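Local atomic coordinates of carbohydrate deacetylase Agd3 (Neosartorya fumigata, PDB entry 6NWZ), a protein that probably removes N-acetyl groups from the exopolysaccharide galactosaminogalactan, a deacetylation required for biofilm formation by the fungus. Residues A243-D255 / D586-S598. Residues are numbered along the deposited sequence; the frame is centred on the assembly and turned at random.
With ZN (zinc ion), chain M.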
loop_
_atom_site.group_PDB
_atom_site.type_symbol
_atom_site.label_atom_id
_atom_site.label_comp_id
_atom_site.label_asym_id
_atom_site.label_seq_id
_atom_site.Cartn_x
_atom_site.Cartn_y
_atom_site.Cartn_z
ATOM N N ALA A 243 0.521 19.206 -3.632
ATOM C CA ALA A 243 -0.403 18.858 -2.559
ATOM C C ALA A 243 -0.498 17.339 -2.536
ATOM O O ALA A 243 -1.163 16.732 -3.377
ATOM C CB ALA A 243 -1.764 19.508 -2.781
ATOM N N GLY A 244 0.194 16.717 -1.591
ATOM C CA GLY A 244 0.186 15.272 -1.527
ATOM C C GLY A 244 1.107 14.774 -0.439
ATOM O O GLY A 244 1.563 15.539 0.415
ATOM N N HIS A 245 1.394 13.471 -0.501
ATOM C CA HIS A 245 2.086 12.780 0.580
ATOM C C HIS A 245 2.538 11.389 0.141
ATOM O O HIS A 245 1.713 10.567 -0.276
ATOM C CB HIS A 245 1.161 12.696 1.797
ATOM C CG HIS A 245 1.734 11.942 2.954
ATOM N ND1 HIS A 245 2.969 12.231 3.496
ATOM C CD2 HIS A 245 1.230 10.921 3.687
ATOM C CE1 HIS A 245 3.206 11.411 4.505
ATOM N NE2 HIS A 245 2.166 10.608 4.642
ATOM N N ARG A 246 3.842 11.115 0.236
ATOM C CA ARG A 246 4.428 9.836 -0.167
ATOM C C ARG A 246 4.903 9.078 1.068
ATOM O O ARG A 246 5.964 9.388 1.623
ATOM C CB ARG A 246 5.591 10.039 -1.135
ATOM C CG ARG A 246 6.248 8.735 -1.563
ATOM C CD ARG A 246 7.588 8.978 -2.238
ATOM N NE ARG A 246 8.651 9.236 -1.270
ATOM C CZ ARG A 246 9.814 9.809 -1.566
ATOM N NH1 ARG A 246 10.071 10.198 -2.809
ATOM N NH2 ARG A 246 10.722 10.001 -0.618
ATOM N N ARG A 247 4.143 8.063 1.474
ATOM C CA ARG A 247 4.500 7.225 2.611
ATOM C C ARG A 247 4.230 5.767 2.265
ATOM O O ARG A 247 3.229 5.455 1.616
ATOM C CB ARG A 247 3.715 7.644 3.864
ATOM C CG ARG A 247 3.754 6.652 5.023
ATOM C CD ARG A 247 5.127 6.566 5.667
ATOM N NE ARG A 247 5.506 7.818 6.313
ATOM C CZ ARG A 247 6.466 8.625 5.874
ATOM N NH1 ARG A 247 7.163 8.307 4.790
ATOM N NH2 ARG A 247 6.737 9.746 6.528
ATOM N N VAL A 248 5.129 4.878 2.686
ATOM C CA VAL A 248 4.955 3.438 2.519
ATOM C C VAL A 248 4.882 2.804 3.900
ATOM O O VAL A 248 5.839 2.894 4.681
ATOM C CB VAL A 248 6.084 2.808 1.690
ATOM C CG1 VAL A 248 5.940 1.290 1.670
ATOM C CG2 VAL A 248 6.062 3.349 0.280
ATOM N N ASN A 249 3.753 2.171 4.205
ATOM C CA ASN A 249 3.575 1.472 5.470
ATOM C C ASN A 249 3.763 -0.023 5.260
ATOM O O ASN A 249 3.285 -0.588 4.272
ATOM C CB ASN A 249 2.191 1.738 6.072
ATOM C CG ASN A 249 2.049 3.141 6.636
ATOM O OD1 ASN A 249 1.106 3.861 6.302
ATOM N ND2 ASN A 249 2.977 3.531 7.505
ATOM N N LEU A 250 4.457 -0.662 6.196
ATOM C CA LEU A 250 4.655 -2.109 6.174
ATOM C C LEU A 250 4.088 -2.682 7.473
ATOM O O LEU A 250 4.796 -2.800 8.476
ATOM C CB LEU A 250 6.122 -2.461 5.996
ATOM C CG LEU A 250 6.415 -3.956 5.894
ATOM C CD1 LEU A 250 5.675 -4.567 4.709
ATOM C CD2 LEU A 250 7.916 -4.198 5.802
ATOM N N ASN A 251 2.807 -3.039 7.446
ATOM C CA ASN A 251 2.116 -3.618 8.590
ATOM C C ASN A 251 1.904 -5.105 8.338
ATOM O O ASN A 251 1.235 -5.481 7.370
ATOM C CB ASN A 251 0.778 -2.922 8.830
ATOM C CG ASN A 251 0.929 -1.432 9.045
ATOM O OD1 ASN A 251 2.027 -0.939 9.306
ATOM N ND2 ASN A 251 -0.178 -0.704 8.946
ATOM N N THR A 252 2.468 -5.943 9.208
ATOM C CA THR A 252 2.386 -7.395 9.074
ATOM C C THR A 252 1.701 -7.959 10.313
ATOM O O THR A 252 2.295 -7.988 11.398
ATOM C CB THR A 252 3.774 -8.006 8.881
ATOM O OG1 THR A 252 4.583 -7.745 10.033
ATOM C CG2 THR A 252 4.448 -7.398 7.665
ATOM N N GLN A 253 0.462 -8.415 10.153
ATOM C CA GLN A 253 -0.356 -8.875 11.267
ATOM C C GLN A 253 -0.305 -10.392 11.388
ATOM O O GLN A 253 -0.384 -11.106 10.384
ATOM C CB GLN A 253 -1.803 -8.421 11.096
ATOM C CG GLN A 253 -1.982 -6.931 11.243
ATOM C CD GLN A 253 -3.421 -6.519 11.083
ATOM O OE1 GLN A 253 -4.170 -7.123 10.316
ATOM N NE2 GLN A 253 -3.824 -5.492 11.816
ATOM N N ILE A 254 -0.184 -10.876 12.624
ATOM C CA ILE A 254 -0.071 -12.302 12.919
ATOM C C ILE A 254 -1.348 -12.720 13.637
ATOM O O ILE A 254 -1.528 -12.428 14.825
ATOM C CB ILE A 254 1.164 -12.621 13.766
ATOM C CG1 ILE A 254 2.419 -11.997 13.152
ATOM C CG2 ILE A 254 1.322 -14.128 13.910
ATOM C CD1 ILE A 254 2.706 -12.458 11.750
ATOM N N ASP A 255 -2.229 -13.420 12.926
ATOM C CA ASP A 255 -3.484 -13.873 13.503
ATOM C C ASP A 255 -3.280 -15.158 14.303
ATOM O O ASP A 255 -2.263 -15.846 14.176
ATOM C CB ASP A 255 -4.529 -14.113 12.409
ATOM C CG ASP A 255 -4.896 -12.851 11.640
ATOM O OD1 ASP A 255 -4.402 -11.753 11.982
ATOM O OD2 ASP A 255 -5.690 -12.964 10.684
ATOM N N ASP A 586 15.081 4.582 -1.658
ATOM C CA ASP A 586 15.657 4.881 -0.352
ATOM C C ASP A 586 14.611 5.375 0.642
ATOM O O ASP A 586 14.965 5.929 1.688
ATOM C CB ASP A 586 16.794 5.898 -0.471
ATOM C CG ASP A 586 16.341 7.222 -1.052
ATOM O OD1 ASP A 586 15.710 8.016 -0.319
ATOM O OD2 ASP A 586 16.610 7.465 -2.245
ATOM N N TRP A 587 13.330 5.180 0.344
ATOM C CA TRP A 587 12.276 5.657 1.219
ATOM C C TRP A 587 12.282 4.891 2.541
ATOM O O TRP A 587 12.751 3.752 2.613
ATOM C CB TRP A 587 10.913 5.497 0.553
ATOM C CG TRP A 587 10.824 6.040 -0.840
ATOM C CD1 TRP A 587 11.644 6.964 -1.424
ATOM C CD2 TRP A 587 9.854 5.682 -1.829
ATOM N NE1 TRP A 587 11.240 7.202 -2.716
ATOM C CE2 TRP A 587 10.143 6.425 -2.988
ATOM C CE3 TRP A 587 8.768 4.801 -1.844
ATOM C CZ2 TRP A 587 9.386 6.316 -4.149
ATOM C CZ3 TRP A 587 8.019 4.694 -2.998
ATOM C CH2 TRP A 587 8.330 5.447 -4.134
ATOM N N PRO A 588 11.762 5.499 3.600
ATOM C CA PRO A 588 11.576 4.762 4.852
ATOM C C PRO A 588 10.436 3.762 4.742
ATOM O O PRO A 588 9.532 3.886 3.910
ATOM C CB PRO A 588 11.247 5.863 5.871
ATOM C CG PRO A 588 11.699 7.141 5.230
ATOM C CD PRO A 588 11.505 6.938 3.761
ATOM N N LEU A 589 10.502 2.743 5.594
ATOM C CA LEU A 589 9.386 1.839 5.843
ATOM C C LEU A 589 8.920 2.082 7.271
ATOM O O LEU A 589 9.695 1.904 8.217
ATOM C CB LEU A 589 9.787 0.377 5.650
ATOM C CG LEU A 589 10.075 -0.101 4.226
ATOM C CD1 LEU A 589 10.721 -1.476 4.243
ATOM C CD2 LEU A 589 8.800 -0.131 3.410
ATOM N N VAL A 590 7.668 2.499 7.426
ATOM C CA VAL A 590 7.133 2.865 8.730
ATOM C C VAL A 590 5.971 1.940 9.057
ATOM O O VAL A 590 4.992 1.874 8.304
ATOM C CB VAL A 590 6.690 4.333 8.771
ATOM C CG1 VAL A 590 6.156 4.660 10.136
ATOM C CG2 VAL A 590 7.860 5.237 8.427
ATOM N N THR A 591 6.085 1.220 10.172
ATOM C CA THR A 591 4.996 0.402 10.689
ATOM C C THR A 591 4.181 1.230 11.675
ATOM O O THR A 591 4.747 1.920 12.530
ATOM C CB THR A 591 5.527 -0.862 11.374
ATOM O OG1 THR A 591 6.230 -1.674 10.428
ATOM C CG2 THR A 591 4.387 -1.675 11.968
ATOM N N ILE A 592 2.855 1.178 11.538
ATOM C CA ILE A 592 1.947 1.826 12.473
ATOM C C ILE A 592 0.941 0.792 12.957
ATOM O O ILE A 592 0.691 -0.220 12.300
ATOM C CB ILE A 592 1.227 3.042 11.851
ATOM C CG1 ILE A 592 0.425 2.626 10.619
ATOM C CG2 ILE A 592 2.228 4.102 11.466
ATOM C CD1 ILE A 592 -0.206 3.792 9.891
ATOM N N THR A 593 0.368 1.055 14.131
ATOM C CA THR A 593 -0.587 0.124 14.708
ATOM C C THR A 593 -1.868 0.088 13.880
ATOM O O THR A 593 -2.150 0.983 13.078
ATOM C CB THR A 593 -0.924 0.498 16.152
ATOM O OG1 THR A 593 -1.761 1.661 16.167
ATOM C CG2 THR A 593 0.344 0.771 16.943
ATOM N N HIS A 594 -2.643 -0.979 14.083
ATOM C CA HIS A 594 -3.925 -1.102 13.401
ATOM C C HIS A 594 -4.793 0.120 13.659
ATOM O O HIS A 594 -5.450 0.632 12.746
ATOM C CB HIS A 594 -4.626 -2.385 13.855
ATOM C CG HIS A 594 -6.006 -2.560 13.302
ATOM N ND1 HIS A 594 -6.306 -3.501 12.342
ATOM C CD2 HIS A 594 -7.171 -1.934 13.594
ATOM C CE1 HIS A 594 -7.595 -3.437 12.055
ATOM N NE2 HIS A 594 -8.142 -2.494 12.802
ATOM N N GLN A 595 -4.784 0.614 14.901
ATOM C CA GLN A 595 -5.549 1.807 15.246
ATOM C C GLN A 595 -5.060 3.025 14.470
ATOM O O GLN A 595 -5.869 3.793 13.934
ATOM C CB GLN A 595 -5.461 2.049 16.753
ATOM C CG GLN A 595 -6.265 3.232 17.253
ATOM C CD GLN A 595 -6.550 3.156 18.743
ATOM O OE1 GLN A 595 -6.417 2.099 19.359
ATOM N NE2 GLN A 595 -6.944 4.279 19.329
ATOM N N GLU A 596 -3.739 3.219 14.398
ATOM C CA GLU A 596 -3.195 4.327 13.617
ATOM C C GLU A 596 -3.490 4.149 12.135
ATOM O O GLU A 596 -3.799 5.119 11.433
ATOM C CB GLU A 596 -1.685 4.444 13.839
ATOM C CG GLU A 596 -1.273 4.933 15.218
ATOM C CD GLU A 596 0.232 4.893 15.428
ATOM O OE1 GLU A 596 0.784 3.788 15.631
ATOM O OE2 GLU A 596 0.863 5.972 15.382
ATOM N N MET A 597 -3.385 2.916 11.638
ATOM C CA MET A 597 -3.628 2.668 10.224
ATOM C C MET A 597 -5.070 2.980 9.853
ATOM O O MET A 597 -5.334 3.576 8.801
ATOM C CB MET A 597 -3.275 1.221 9.885
ATOM C CG MET A 597 -3.807 0.742 8.553
ATOM S SD MET A 597 -5.387 -0.109 8.699
ATOM C CE MET A 597 -5.157 -1.388 7.459
ATOM N N SER A 598 -6.019 2.591 10.710
ATOM C CA SER A 598 -7.417 2.918 10.455
ATOM C C SER A 598 -7.654 4.422 10.497
ATOM O O SER A 598 -8.486 4.940 9.743
ATOM C CB SER A 598 -8.317 2.208 11.467
ATOM O OG SER A 598 -9.681 2.509 11.222
HETATM ZN ZN ZN M . -6.823 -14.895 9.705
HETATM O O HOH W 1 13.873 10.556 -1.374
HETATM O O HOH W 2 7.536 6.128 3.378
#
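Arg246 and Trp587 stack where residues 243-255 meet residues 586-598. The arginine leaves CB with CG anti to the backbone N (chi1 179°) and runs on extended to CD, which lies over the six-membered ring in a CH-pi contact, 3.8 Å from its centroid. A bend at chi3 then carries NE across the CE2 and NE1 atoms, and CZ settles over the five-membered ring, 3.5 Å from its centroid, a cation-pi pair with planes 17° apart. Beyond CZ, NH1 lies over NE1, two donors that do not bond each other, and NH2 over the CD1 side of the ring; NH2 also forms a salt bridge with Asp661, while Trp587 NE1 donates to Ala156 O. The tryptophan edge receives Val248 CG2, and the other methyl, CG1, packs on Leu589 CD2 at 3.6 Å.

Farther along, Asn249 ND2 reaches Val590 O at 2.7 Å, nearly straight and within its own amide plane, yet approaching from above the carbonyl plane. Thr591 OG1 donates to Leu250 O (2.7 Å), and Asn251 OD1 accepts from Ile592 N (3.2 Å). Gln253 NE2 meets the edge of His594 at ND1 (3.2 Å), amide and ring almost coplanar; its OE1 accepts from Arg491, which also salt-bridges Asp255, a zinc ligand together with His546.

The contact thus joins the approach to strand 252-257 in the deacetylase domain to the lead-in of helix 594-607, whose start Thr593 and Glu596 close with a capping box. The Gln253 bond probably restrains rotation of the His594 ring and, through Arg491, links it to Asp255.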